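Local coordinates for protein glia-derived nexin (Homo sapiens, PDB 4DY0) that inhibits serine proteases such as thrombin, trypsin and urokinase as a secreted serpin, binds heparin, and promotes neurite extension by inhibiting thrombin, at residues A[7-12]-A[367-372]; A[45-50]-A[56-61]; A[222-227]-A[263-268]. All blocks are in the same frame, centred on the assembly; numbering follows the deposited sequence.

Interaction 1: A[7-12]-A[367-372]; sequences SLEELG and TGAVLF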
ATOM      1  N   SER A   7     -17.027  -5.788   5.000  1.00 47.85           N
ATOM      2  CA  SER A   7     -17.524  -4.814   4.033  1.00 51.33           C
ATOM      3  C   SER A   7     -16.848  -3.458   4.195  1.00 46.85           C
ATOM      4  O   SER A   7     -16.518  -2.794   3.210  1.00 52.43           O
ATOM      5  CB  SER A   7     -19.039  -4.654   4.154  1.00 53.69           C
ATOM      6  OG  SER A   7     -19.708  -5.586   3.328  1.00 62.58           O
ATOM      7  N   LEU A   8     -16.647  -3.050   5.441  1.00 39.74           N
ATOM      8  CA  LEU A   8     -16.027  -1.769   5.728  1.00 36.60           C
ATOM      9  C   LEU A   8     -14.605  -1.734   5.185  1.00 33.70           C
ATOM     10  O   LEU A   8     -14.185  -0.744   4.589  1.00 35.06           O
ATOM     11  CB  LEU A   8     -16.017  -1.504   7.231  1.00 38.66           C
ATOM     12  CG  LEU A   8     -15.649  -0.079   7.630  1.00 37.71           C
ATOM     13  CD1 LEU A   8     -16.579   0.898   6.930  1.00 38.07           C
ATOM     14  CD2 LEU A   8     -15.729   0.078   9.139  1.00 37.12           C
ATOM     15  N   GLU A   9     -13.867  -2.817   5.397  1.00 32.36           N
ATOM     16  CA  GLU A   9     -12.498  -2.906   4.912  1.00 33.59           C
ATOM     17  C   GLU A   9     -12.483  -2.915   3.394  1.00 39.26           C
ATOM     18  O   GLU A   9     -11.604  -2.321   2.765  1.00 42.53           O
ATOM     19  CB  GLU A   9     -11.817  -4.162   5.448  1.00 33.77           C
ATOM     20  CG  GLU A   9     -10.376  -4.309   5.004  1.00 36.52           C
ATOM     21  CD  GLU A   9      -9.561  -3.046   5.237  1.00 44.08           C
ATOM     22  OE1 GLU A   9      -8.622  -2.794   4.450  1.00 48.89           O
ATOM     23  OE2 GLU A   9      -9.862  -2.304   6.199  1.00 43.77           O
ATOM     24  N   GLU A  10     -13.468  -3.589   2.808  1.00 41.99           N
ATOM     25  CA  GLU A  10     -13.584  -3.676   1.362  1.00 44.00           C
ATOM     26  C   GLU A  10     -13.709  -2.291   0.733  1.00 41.04           C
ATOM     27  O   GLU A  10     -13.069  -1.998  -0.277  1.00 41.24           O
ATOM     28  CB  GLU A  10     -14.781  -4.541   0.982  1.00 50.07           C
ATOM     29  CG  GLU A  10     -14.509  -5.477  -0.173  1.00 62.10           C
ATOM     30  CD  GLU A  10     -15.431  -6.679  -0.171  1.00 76.49           C
ATOM     31  OE1 GLU A  10     -14.925  -7.817  -0.049  1.00 80.18           O
ATOM     32  OE2 GLU A  10     -16.659  -6.483  -0.283  1.00 75.15           O
ATOM     33  N   LEU A  11     -14.537  -1.440   1.331  1.00 37.62           N
ATOM     34  CA  LEU A  11     -14.706  -0.079   0.834  1.00 35.41           C
ATOM     35  C   LEU A  11     -13.372   0.658   0.836  1.00 35.62           C
ATOM     36  O   LEU A  11     -13.008   1.316  -0.143  1.00 32.79           O
ATOM     37  CB  LEU A  11     -15.729   0.683   1.684  1.00 33.84           C
ATOM     38  CG  LEU A  11     -17.188   0.245   1.533  1.00 37.92           C
ATOM     39  CD1 LEU A  11     -18.058   0.872   2.613  1.00 33.46           C
ATOM     40  CD2 LEU A  11     -17.708   0.599   0.150  1.00 38.07           C
ATOM     41  N   GLY A  12     -12.642   0.538   1.941  1.00 30.66           N
ATOM     42  CA  GLY A  12     -11.368   1.224   2.097  1.00 30.77           C
ATOM     43  C   GLY A  12     -10.298   0.706   1.155  1.00 32.87           C
ATOM     44  O   GLY A  12      -9.580   1.487   0.526  1.00 34.46           O
ATOM     45  N   THR A 367      -9.152 -10.029   7.758  1.00 37.20           N
ATOM     46  CA  THR A 367      -9.909  -8.796   7.571  1.00 34.99           C
ATOM     47  C   THR A 367     -10.189  -8.513   6.101  1.00 33.49           C
ATOM     48  O   THR A 367     -11.095  -7.750   5.769  1.00 33.63           O
ATOM     49  CB  THR A 367      -9.166  -7.585   8.153  1.00 31.97           C
ATOM     50  OG1 THR A 367      -7.910  -7.436   7.483  1.00 29.44           O
ATOM     51  CG2 THR A 367      -8.929  -7.769   9.632  1.00 29.65           C
ATOM     52  N   GLY A 368      -9.401  -9.123   5.224  1.00 32.53           N
ATOM     53  CA  GLY A 368      -9.493  -8.841   3.798  1.00 30.42           C
ATOM     54  C   GLY A 368      -8.719  -7.594   3.398  1.00 28.81           C
ATOM     55  O   GLY A 368      -8.739  -7.194   2.240  1.00 30.69           O
ATOM     56  N   ALA A 369      -8.025  -6.978   4.352  1.00 28.88           N
ATOM     57  CA  ALA A 369      -7.296  -5.743   4.072  1.00 26.86           C
ATOM     58  C   ALA A 369      -6.172  -5.978   3.078  1.00 27.14           C
ATOM     59  O   ALA A 369      -5.413  -6.937   3.205  1.00 28.67           O
ATOM     60  CB  ALA A 369      -6.749  -5.138   5.353  1.00 26.82           C
ATOM     61  N   VAL A 370      -6.070  -5.101   2.085  1.00 27.47           N
ATOM     62  CA  VAL A 370      -4.971  -5.157   1.129  1.00 25.78           C
ATOM     63  C   VAL A 370      -3.868  -4.223   1.598  1.00 28.18           C
ATOM     64  O   VAL A 370      -3.937  -3.013   1.390  1.00 31.23           O
ATOM     65  CB  VAL A 370      -5.425  -4.754  -0.287  1.00 24.47           C
ATOM     66  CG1 VAL A 370      -4.292  -4.946  -1.283  1.00 19.54           C
ATOM     67  CG2 VAL A 370      -6.645  -5.574  -0.700  1.00 25.09           C
ATOM     68  N   LEU A 371      -2.856  -4.792   2.243  1.00 27.77           N
ATOM     69  CA  LEU A 371      -1.784  -4.009   2.849  1.00 26.81           C
ATOM     70  C   LEU A 371      -0.819  -3.447   1.805  1.00 27.75           C
ATOM     71  O   LEU A 371      -0.309  -2.339   1.957  1.00 24.78           O
ATOM     72  CB  LEU A 371      -1.028  -4.861   3.869  1.00 24.61           C
ATOM     73  CG  LEU A 371      -1.932  -5.664   4.811  1.00 27.68           C
ATOM     74  CD1 LEU A 371      -1.117  -6.528   5.762  1.00 24.79           C
ATOM     75  CD2 LEU A 371      -2.857  -4.743   5.584  1.00 26.57           C
ATOM     76  N   PHE A 372      -0.572  -4.220   0.751  1.00 24.09           N
ATOM     77  CA  PHE A 372       0.328  -3.800  -0.316  1.00 25.67           C
ATOM     78  C   PHE A 372      -0.285  -4.092  -1.669  1.00 26.69           C
ATOM     79  O   PHE A 372      -0.955  -5.113  -1.858  1.00 27.68           O
ATOM     80  CB  PHE A 372       1.653  -4.564  -0.255  1.00 26.27           C
ATOM     81  CG  PHE A 372       2.603  -4.080   0.798  1.00 26.31           C
ATOM     82  CD1 PHE A 372       2.439  -4.446   2.127  1.00 27.66           C
ATOM     83  CD2 PHE A 372       3.693  -3.299   0.455  1.00 26.68           C
ATOM     84  CE1 PHE A 372       3.331  -4.020   3.095  1.00 28.30           C
ATOM     85  CE2 PHE A 372       4.589  -2.869   1.422  1.00 28.50           C
ATOM     86  CZ  PHE A 372       4.405  -3.230   2.744  1.00 24.97           C
TER
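In the serpin core, the N-terminal helix 5-26 packs against the start of strand 369-376, the last strand of the chain. E9 and A369 meet here, their CA atoms 6.0 Å apart. Within 7-12, E9 alone makes the contact. Its CG lies anti to the backbone N (chi1 -179°), and the chain then bends at chi2. CG is thereby laid against the turn, 3.6 Å from the carbonyl O of T367 and 3.5 Å from CA of A369. The carboxylate lies alongside the alanine, with OE1 3.1 Å from CB of A369. The polar partners of OE1 are H37 ND1 and S13 OG, both hydrogen-bonded to it. S13 OG also bonds the backbone N of V370, so a single hydroxyl joins helix, carboxylate and strand. Replacing E9 with an alanine would probably open a gap beside A369 and leave H37 without its carboxylate mate. At G368, phi 83° would push any side chain into the carbonyl O of T367. OG1 of T367 is hydrogen-bonded to H364 ND1. The turn into the strand is an ST turn: the backbone N of A369 donates to OG1 of T367 at 3.2 Å, with an N-H...O angle of 159°.

Interaction 2: A[45-50]-A[56-61]; sequences MLQLGA and KQLAMV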
ATOM      1  N   MET A  45      -8.047   9.516   8.919  1.00 28.06           N
ATOM      2  CA  MET A  45      -7.309  10.491   9.703  1.00 32.67           C
ATOM      3  C   MET A  45      -7.755  11.912   9.375  1.00 33.69           C
ATOM      4  O   MET A  45      -8.080  12.689  10.270  1.00 35.87           O
ATOM      5  CB  MET A  45      -5.807  10.332   9.457  1.00 31.27           C
ATOM      6  CG  MET A  45      -5.210   9.108  10.142  1.00 34.05           C
ATOM      7  SD  MET A  45      -3.733   8.447   9.338  1.00 32.18           S
ATOM      8  CE  MET A  45      -2.804   9.945   9.046  1.00 29.45           C
ATOM      9  N   LEU A  46      -7.775  12.242   8.087  1.00 35.70           N
ATOM     10  CA  LEU A  46      -8.184  13.573   7.635  1.00 33.32           C
ATOM     11  C   LEU A  46      -9.672  13.844   7.858  1.00 31.56           C
ATOM     12  O   LEU A  46     -10.076  14.987   8.049  1.00 29.26           O
ATOM     13  CB  LEU A  46      -7.845  13.763   6.154  1.00 32.43           C
ATOM     14  CG  LEU A  46      -6.361  13.849   5.804  1.00 32.76           C
ATOM     15  CD1 LEU A  46      -6.179  13.984   4.310  1.00 33.98           C
ATOM     16  CD2 LEU A  46      -5.722  15.019   6.520  1.00 41.15           C
ATOM     17  N   GLN A  47     -10.494  12.800   7.823  1.00 28.70           N
ATOM     18  CA  GLN A  47     -11.924  12.996   8.010  1.00 31.59           C
ATOM     19  C   GLN A  47     -12.213  13.471   9.436  1.00 32.07           C
ATOM     20  O   GLN A  47     -13.148  14.235   9.670  1.00 27.52           O
ATOM     21  CB  GLN A  47     -12.699  11.719   7.704  1.00 30.52           C
ATOM     22  CG  GLN A  47     -14.056  11.985   7.086  1.00 37.00           C
ATOM     23  CD  GLN A  47     -15.005  10.814   7.225  1.00 45.07           C
ATOM     24  OE1 GLN A  47     -15.569  10.584   8.295  1.00 50.40           O
ATOM     25  NE2 GLN A  47     -15.197  10.072   6.137  1.00 39.19           N
ATOM     26  N   LEU A  48     -11.390  13.015  10.375  1.00 31.98           N
ATOM     27  CA  LEU A  48     -11.496  13.399  11.775  1.00 31.76           C
ATOM     28  C   LEU A  48     -11.419  14.909  11.985  1.00 33.53           C
ATOM     29  O   LEU A  48     -11.961  15.431  12.959  1.00 31.68           O
ATOM     30  CB  LEU A  48     -10.386  12.719  12.580  1.00 37.75           C
ATOM     31  CG  LEU A  48     -10.702  11.501  13.458  1.00 43.47           C
ATOM     32  CD1 LEU A  48     -12.003  10.813  13.074  1.00 39.48           C
ATOM     33  CD2 LEU A  48      -9.530  10.523  13.433  1.00 43.71           C
ATOM     34  N   GLY A  49     -10.742  15.610  11.079  1.00 32.81           N
ATOM     35  CA  GLY A  49     -10.507  17.040  11.253  1.00 30.72           C
ATOM     36  C   GLY A  49     -11.282  17.925  10.298  1.00 35.93           C
ATOM     37  O   GLY A  49     -11.346  19.141  10.484  1.00 36.24           O
ATOM     38  N   ALA A  50     -11.874  17.315   9.275  1.00 35.12           N
ATOM     39  CA  ALA A  50     -12.582  18.064   8.235  1.00 34.22           C
ATOM     40  C   ALA A  50     -13.968  18.532   8.673  1.00 34.32           C
ATOM     41  O   ALA A  50     -14.552  18.002   9.618  1.00 34.41           O
ATOM     42  CB  ALA A  50     -12.692  17.229   6.957  1.00 28.19           C
ATOM     43  N   LYS A  56     -17.574  16.559   3.477  1.00 32.28           N
ATOM     44  CA  LYS A  56     -18.550  15.985   2.553  1.00 34.02           C
ATOM     45  C   LYS A  56     -17.888  15.208   1.403  1.00 33.09           C
ATOM     46  O   LYS A  56     -18.295  14.089   1.082  1.00 33.71           O
ATOM     47  CB  LYS A  56     -19.471  17.090   2.013  1.00 36.90           C
ATOM     48  CG  LYS A  56     -20.544  16.614   1.044  1.00 34.19           C
ATOM     49  N   GLN A  57     -16.871  15.796   0.782  1.00 30.46           N
ATOM     50  CA  GLN A  57     -16.158  15.113  -0.299  1.00 30.89           C
ATOM     51  C   GLN A  57     -15.500  13.827   0.195  1.00 31.78           C
ATOM     52  O   GLN A  57     -15.584  12.788  -0.456  1.00 30.51           O
ATOM     53  CB  GLN A  57     -15.118  16.034  -0.933  1.00 30.23           C
ATOM     54  CG  GLN A  57     -15.720  17.240  -1.639  1.00 28.19           C
ATOM     55  CD  GLN A  57     -14.662  18.167  -2.212  1.00 28.94           C
ATOM     56  OE1 GLN A  57     -13.503  18.146  -1.787  1.00 26.59           O
ATOM     57  NE2 GLN A  57     -15.059  18.991  -3.178  1.00 27.78           N
ATOM     58  N   LEU A  58     -14.851  13.899   1.352  1.00 31.72           N
ATOM     59  CA  LEU A  58     -14.221  12.721   1.938  1.00 30.56           C
ATOM     60  C   LEU A  58     -15.238  11.612   2.214  1.00 33.60           C
ATOM     61  O   LEU A  58     -15.028  10.457   1.839  1.00 29.65           O
ATOM     62  CB  LEU A  58     -13.483  13.092   3.225  1.00 27.92           C
ATOM     63  CG  LEU A  58     -12.094  13.703   3.032  1.00 27.19           C
ATOM     64  CD1 LEU A  58     -11.639  14.440   4.295  1.00 22.37           C
ATOM     65  CD2 LEU A  58     -11.098  12.619   2.633  1.00 22.90           C
ATOM     66  N   ALA A  59     -16.341  11.973   2.864  1.00 32.56           N
ATOM     67  CA  ALA A  59     -17.366  11.002   3.226  1.00 34.85           C
ATOM     68  C   ALA A  59     -17.974  10.361   1.987  1.00 33.45           C
ATOM     69  O   ALA A  59     -18.248   9.163   1.970  1.00 37.26           O
ATOM     70  CB  ALA A  59     -18.449  11.656   4.082  1.00 32.35           C
ATOM     71  N   MET A  60     -18.183  11.162   0.950  1.00 36.09           N
ATOM     72  CA  MET A  60     -18.746  10.652  -0.294  1.00 39.96           C
ATOM     73  C   MET A  60     -17.816   9.638  -0.961  1.00 38.21           C
ATOM     74  O   MET A  60     -18.261   8.588  -1.426  1.00 39.61           O
ATOM     75  CB  MET A  60     -19.039  11.795  -1.268  1.00 45.88           C
ATOM     76  CG  MET A  60     -19.742  11.342  -2.542  1.00 58.66           C
ATOM     77  SD  MET A  60     -18.941  11.937  -4.049  1.00 75.19           S
ATOM     78  CE  MET A  60     -17.600  10.767  -4.223  1.00 50.43           C
ATOM     79  N   VAL A  61     -16.527   9.956  -1.019  1.00 34.74           N
ATOM     80  CA  VAL A  61     -15.561   9.072  -1.662  1.00 32.84           C
ATOM     81  C   VAL A  61     -15.340   7.796  -0.849  1.00 34.79           C
ATOM     82  O   VAL A  61     -15.327   6.694  -1.394  1.00 36.91           O
ATOM     83  CB  VAL A  61     -14.211   9.772  -1.882  1.00 32.20           C
ATOM     84  CG1 VAL A  61     -13.168   8.773  -2.350  1.00 31.69           C
ATOM     85  CG2 VAL A  61     -14.357  10.910  -2.878  1.00 34.71           C
TER
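Helices 36-47 and 52-62 follow each other closely in the chain, with the CA atoms of Q47 and L58 6.5 Å apart. L58 reaches toward 45-50. Its CG is anti to the carbonyl carbon (chi1 -81°), which carries CD1 into the angle between the segments. There CD1 lies 4.0 Å from CA of Q47 and 4.0 Å from CB of A50. CB of L46 is a little farther from the same methyl, at 4.3 Å. One leucine branch therefore touches three residues of 45-50. The side chains of Q47 and L58 run alongside but point opposite ways, with CG of Q47 4.1 Å from CB of L58. Beyond CG the glutamine chain is extended and brings NE2 to 3.7 Å from CA of A59. This is a packing contact. The amide makes its hydrogen bonds farther along the chain: OE1 accepts from the backbone N of V66, and NE2 donates to the backbone O of Y64. Both ends of the buried amide are thus satisfied and its rotation is fixed. I294 also touches L58, and M297 touches L46. This is the packing of two consecutive helices across a short connection, in the helical region of the serpin fold.

Interaction 3: A[222-227]-A[263-268]; sequences FIELPY and SIMVPK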
ATOM      1  N   PHE A 222      -1.979 -16.443 -11.788  1.00 24.14           N
ATOM      2  CA  PHE A 222      -1.793 -15.907 -10.445  1.00 26.76           C
ATOM      3  C   PHE A 222      -1.521 -16.993  -9.416  1.00 26.13           C
ATOM      4  O   PHE A 222      -1.960 -18.133  -9.560  1.00 26.14           O
ATOM      5  CB  PHE A 222      -2.992 -15.049 -10.021  1.00 27.49           C
ATOM      6  CG  PHE A 222      -4.321 -15.685 -10.302  1.00 26.17           C
ATOM      7  CD1 PHE A 222      -4.945 -16.466  -9.342  1.00 26.94           C
ATOM      8  CD2 PHE A 222      -4.945 -15.502 -11.525  1.00 23.65           C
ATOM      9  CE1 PHE A 222      -6.164 -17.055  -9.596  1.00 28.35           C
ATOM     10  CE2 PHE A 222      -6.168 -16.086 -11.787  1.00 24.91           C
ATOM     11  CZ  PHE A 222      -6.779 -16.866 -10.823  1.00 28.83           C
ATOM     12  N   ILE A 223      -0.795 -16.627  -8.369  1.00 25.48           N
ATOM     13  CA  ILE A 223      -0.407 -17.584  -7.353  1.00 25.65           C
ATOM     14  C   ILE A 223      -0.464 -16.966  -5.960  1.00 28.98           C
ATOM     15  O   ILE A 223      -0.253 -15.764  -5.791  1.00 30.18           O
ATOM     16  CB  ILE A 223       1.005 -18.137  -7.630  1.00 23.76           C
ATOM     17  CG1 ILE A 223       1.363 -19.230  -6.618  1.00 24.91           C
ATOM     18  CG2 ILE A 223       2.029 -17.015  -7.616  1.00 20.94           C
ATOM     19  CD1 ILE A 223       2.525 -20.099  -7.062  1.00 24.21           C
ATOM     20  N   GLU A 224      -0.760 -17.798  -4.964  1.00 33.16           N
ATOM     21  CA  GLU A 224      -0.738 -17.368  -3.571  1.00 34.67           C
ATOM     22  C   GLU A 224       0.432 -17.994  -2.809  1.00 33.49           C
ATOM     23  O   GLU A 224       0.609 -19.212  -2.805  1.00 33.18           O
ATOM     24  CB  GLU A 224      -2.055 -17.712  -2.879  1.00 37.03           C
ATOM     25  CG  GLU A 224      -2.148 -17.176  -1.459  1.00 46.42           C
ATOM     26  CD  GLU A 224      -3.404 -17.633  -0.742  1.00 56.78           C
ATOM     27  OE1 GLU A 224      -3.764 -18.826  -0.868  1.00 51.21           O
ATOM     28  OE2 GLU A 224      -4.028 -16.801  -0.049  1.00 58.51           O
ATOM     29  N   LEU A 225       1.235 -17.150  -2.176  1.00 32.55           N
ATOM     30  CA  LEU A 225       2.342 -17.615  -1.358  1.00 31.32           C
ATOM     31  C   LEU A 225       2.091 -17.181   0.075  1.00 30.04           C
ATOM     32  O   LEU A 225       2.270 -16.014   0.410  1.00 32.73           O
ATOM     33  CB  LEU A 225       3.656 -17.015  -1.847  1.00 33.11           C
ATOM     34  CG  LEU A 225       4.137 -17.339  -3.257  1.00 34.51           C
ATOM     35  CD1 LEU A 225       3.066 -17.027  -4.277  1.00 46.10           C
ATOM     36  CD2 LEU A 225       5.381 -16.528  -3.538  1.00 37.84           C
ATOM     37  N   PRO A 226       1.656 -18.117   0.925  1.00 36.44           N
ATOM     38  CA  PRO A 226       1.330 -17.771   2.308  1.00 32.41           C
ATOM     39  C   PRO A 226       2.563 -17.548   3.186  1.00 36.39           C
ATOM     40  O   PRO A 226       3.608 -18.170   2.967  1.00 29.73           O
ATOM     41  CB  PRO A 226       0.547 -18.993   2.797  1.00 35.80           C
ATOM     42  CG  PRO A 226       1.031 -20.117   1.945  1.00 37.39           C
ATOM     43  CD  PRO A 226       1.348 -19.524   0.607  1.00 33.52           C
ATOM     44  N   TYR A 227       2.437 -16.650   4.162  1.00 33.18           N
ATOM     45  CA  TYR A 227       3.463 -16.468   5.181  1.00 34.52           C
ATOM     46  C   TYR A 227       3.157 -17.367   6.384  1.00 36.73           C
ATOM     47  O   TYR A 227       2.017 -17.789   6.575  1.00 35.84           O
ATOM     48  CB  TYR A 227       3.575 -14.999   5.591  1.00 32.31           C
ATOM     49  CG  TYR A 227       4.121 -14.109   4.495  1.00 33.09           C
ATOM     50  CD1 TYR A 227       5.489 -13.926   4.338  1.00 34.51           C
ATOM     51  CD2 TYR A 227       3.268 -13.458   3.609  1.00 33.25           C
ATOM     52  CE1 TYR A 227       5.995 -13.113   3.328  1.00 33.43           C
ATOM     53  CE2 TYR A 227       3.765 -12.645   2.596  1.00 32.40           C
ATOM     54  CZ  TYR A 227       5.128 -12.476   2.464  1.00 32.48           C
ATOM     55  OH  TYR A 227       5.627 -11.673   1.462  1.00 31.74           O
ATOM     56  N   SER A 263     -11.807 -18.104  -5.660  1.00 43.72           N
ATOM     57  CA  SER A 263     -12.694 -19.196  -6.052  1.00 46.04           C
ATOM     58  C   SER A 263     -12.223 -19.907  -7.320  1.00 44.85           C
ATOM     59  O   SER A 263     -12.930 -20.756  -7.863  1.00 45.51           O
ATOM     60  CB  SER A 263     -14.130 -18.691  -6.222  1.00 52.00           C
ATOM     61  OG  SER A 263     -14.177 -17.580  -7.097  1.00 52.66           O
ATOM     62  N   ILE A 264     -11.029 -19.557  -7.787  1.00 41.78           N
ATOM     63  CA  ILE A 264     -10.443 -20.222  -8.946  1.00 43.37           C
ATOM     64  C   ILE A 264      -9.180 -20.986  -8.572  1.00 43.72           C
ATOM     65  O   ILE A 264      -8.879 -22.028  -9.158  1.00 44.94           O
ATOM     66  CB  ILE A 264     -10.085 -19.225 -10.054  1.00 40.73           C
ATOM     67  CG1 ILE A 264     -11.331 -18.483 -10.537  1.00 40.01           C
ATOM     68  CG2 ILE A 264      -9.400 -19.946 -11.208  1.00 38.46           C
ATOM     69  CD1 ILE A 264     -11.023 -17.379 -11.535  1.00 38.29           C
ATOM     70  N   MET A 265      -8.440 -20.453  -7.602  1.00 37.88           N
ATOM     71  CA  MET A 265      -7.193 -21.062  -7.156  1.00 37.80           C
ATOM     72  C   MET A 265      -7.442 -22.408  -6.499  1.00 36.04           C
ATOM     73  O   MET A 265      -8.322 -22.544  -5.651  1.00 38.70           O
ATOM     74  CB  MET A 265      -6.480 -20.160  -6.149  1.00 35.85           C
ATOM     75  CG  MET A 265      -6.026 -18.833  -6.701  1.00 44.56           C
ATOM     76  SD  MET A 265      -5.035 -17.924  -5.498  1.00 54.31           S
ATOM     77  CE  MET A 265      -6.141 -17.923  -4.089  1.00 47.45           C
ATOM     78  N   VAL A 266      -6.658 -23.399  -6.899  1.00 34.13           N
ATOM     79  CA  VAL A 266      -6.643 -24.688  -6.228  1.00 33.61           C
ATOM     80  C   VAL A 266      -5.192 -25.018  -5.952  1.00 35.59           C
ATOM     81  O   VAL A 266      -4.310 -24.630  -6.721  1.00 33.99           O
ATOM     82  CB  VAL A 266      -7.248 -25.802  -7.100  1.00 32.91           C
ATOM     83  CG1 VAL A 266      -8.742 -25.600  -7.259  1.00 33.95           C
ATOM     84  CG2 VAL A 266      -6.550 -25.854  -8.456  1.00 30.90           C
ATOM     85  N   PRO A 267      -4.932 -25.726  -4.848  1.00 35.43           N
ATOM     86  CA  PRO A 267      -3.551 -26.068  -4.557  1.00 35.49           C
ATOM     87  C   PRO A 267      -2.995 -26.993  -5.637  1.00 39.03           C
ATOM     88  O   PRO A 267      -3.717 -27.845  -6.152  1.00 37.03           O
ATOM     89  CB  PRO A 267      -3.643 -26.806  -3.212  1.00 37.44           C
ATOM     90  CG  PRO A 267      -4.959 -26.403  -2.628  1.00 36.22           C
ATOM     91  CD  PRO A 267      -5.863 -26.180  -3.801  1.00 35.68           C
ATOM     92  N   LYS A 268      -1.725 -26.817  -5.985  1.00 38.47           N
ATOM     93  CA  LYS A 268      -1.059 -27.747  -6.885  1.00 41.17           C
ATOM     94  C   LYS A 268       0.461 -27.643  -6.805  1.00 41.67           C
ATOM     95  O   LYS A 268       1.010 -26.619  -6.392  1.00 45.23           O
ATOM     96  CB  LYS A 268      -1.549 -27.578  -8.328  1.00 45.42           C
ATOM     97  CG  LYS A 268      -1.078 -26.313  -9.020  1.00 43.48           C
ATOM     98  CD  LYS A 268      -1.710 -26.172 -10.403  1.00 45.27           C
ATOM     99  CE  LYS A 268      -3.230 -26.062 -10.315  1.00 44.24           C
ATOM    100  NZ  LYS A 268      -3.855 -25.807 -11.646  1.00 40.86           N
TER
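F222 turns the edge of its ring to M265, and CG of M265 lies in the ring plane, 3.4 Å from CE1. The phenylalanine CG sits between the backbone N and the carbonyl carbon (chi1 47°), a crowded position that sends the ring out toward 263-268. The sulfur is also at the edge. SD of M265 is 5.3 Å from the centroid of the F222 ring and 87° off its normal, a Met-aromatic contact. At the far end of the ring, CZ of F222 meets CG2 of I264 at 4.1 Å, the two side chains crossing at about a right angle. M265 continues past the ring to E224. Its chain bends at chi3, and SD of M265 comes 4.0 Å from CB of E224. The methyl CE of M265 is 4.1 Å from OE1 of E224, but the carboxylate has its polar partners elsewhere. OE1 forms a salt bridge with R208, and OE2 is hydrogen-bonded to S233 OG. These bonds tie E224 to strands 195-213 and 232-239. The ring of F222 also stacks with W261 of helix 255-262. This is where the connection after helix 255-262 packs on an inner strand, 219-226, of the serpin's beta-sheet B.

In the fold
The chain starts in helix 5-26, whose partner in interaction 1 comes only near the C terminus. That contact closes a loop of more than 350 residues, joining the first helix to the last strand. Interactions 2 and 3 both fall within this loop. Interaction 2 comes first and closes a very short one, between the consecutive helices 36-47 and 52-62. Interaction 3 follows in series, bringing the connection between helix 255-262 and strand 266-284 back to strand 219-226; it does not cross interaction 2. Interactions 2 and 3 lie on opposite sides of the chain's centre, about 36 Å apart between centres. Interaction 1 lies about 18 Å from interaction 2 and about 19 Å from interaction 3, again between centres.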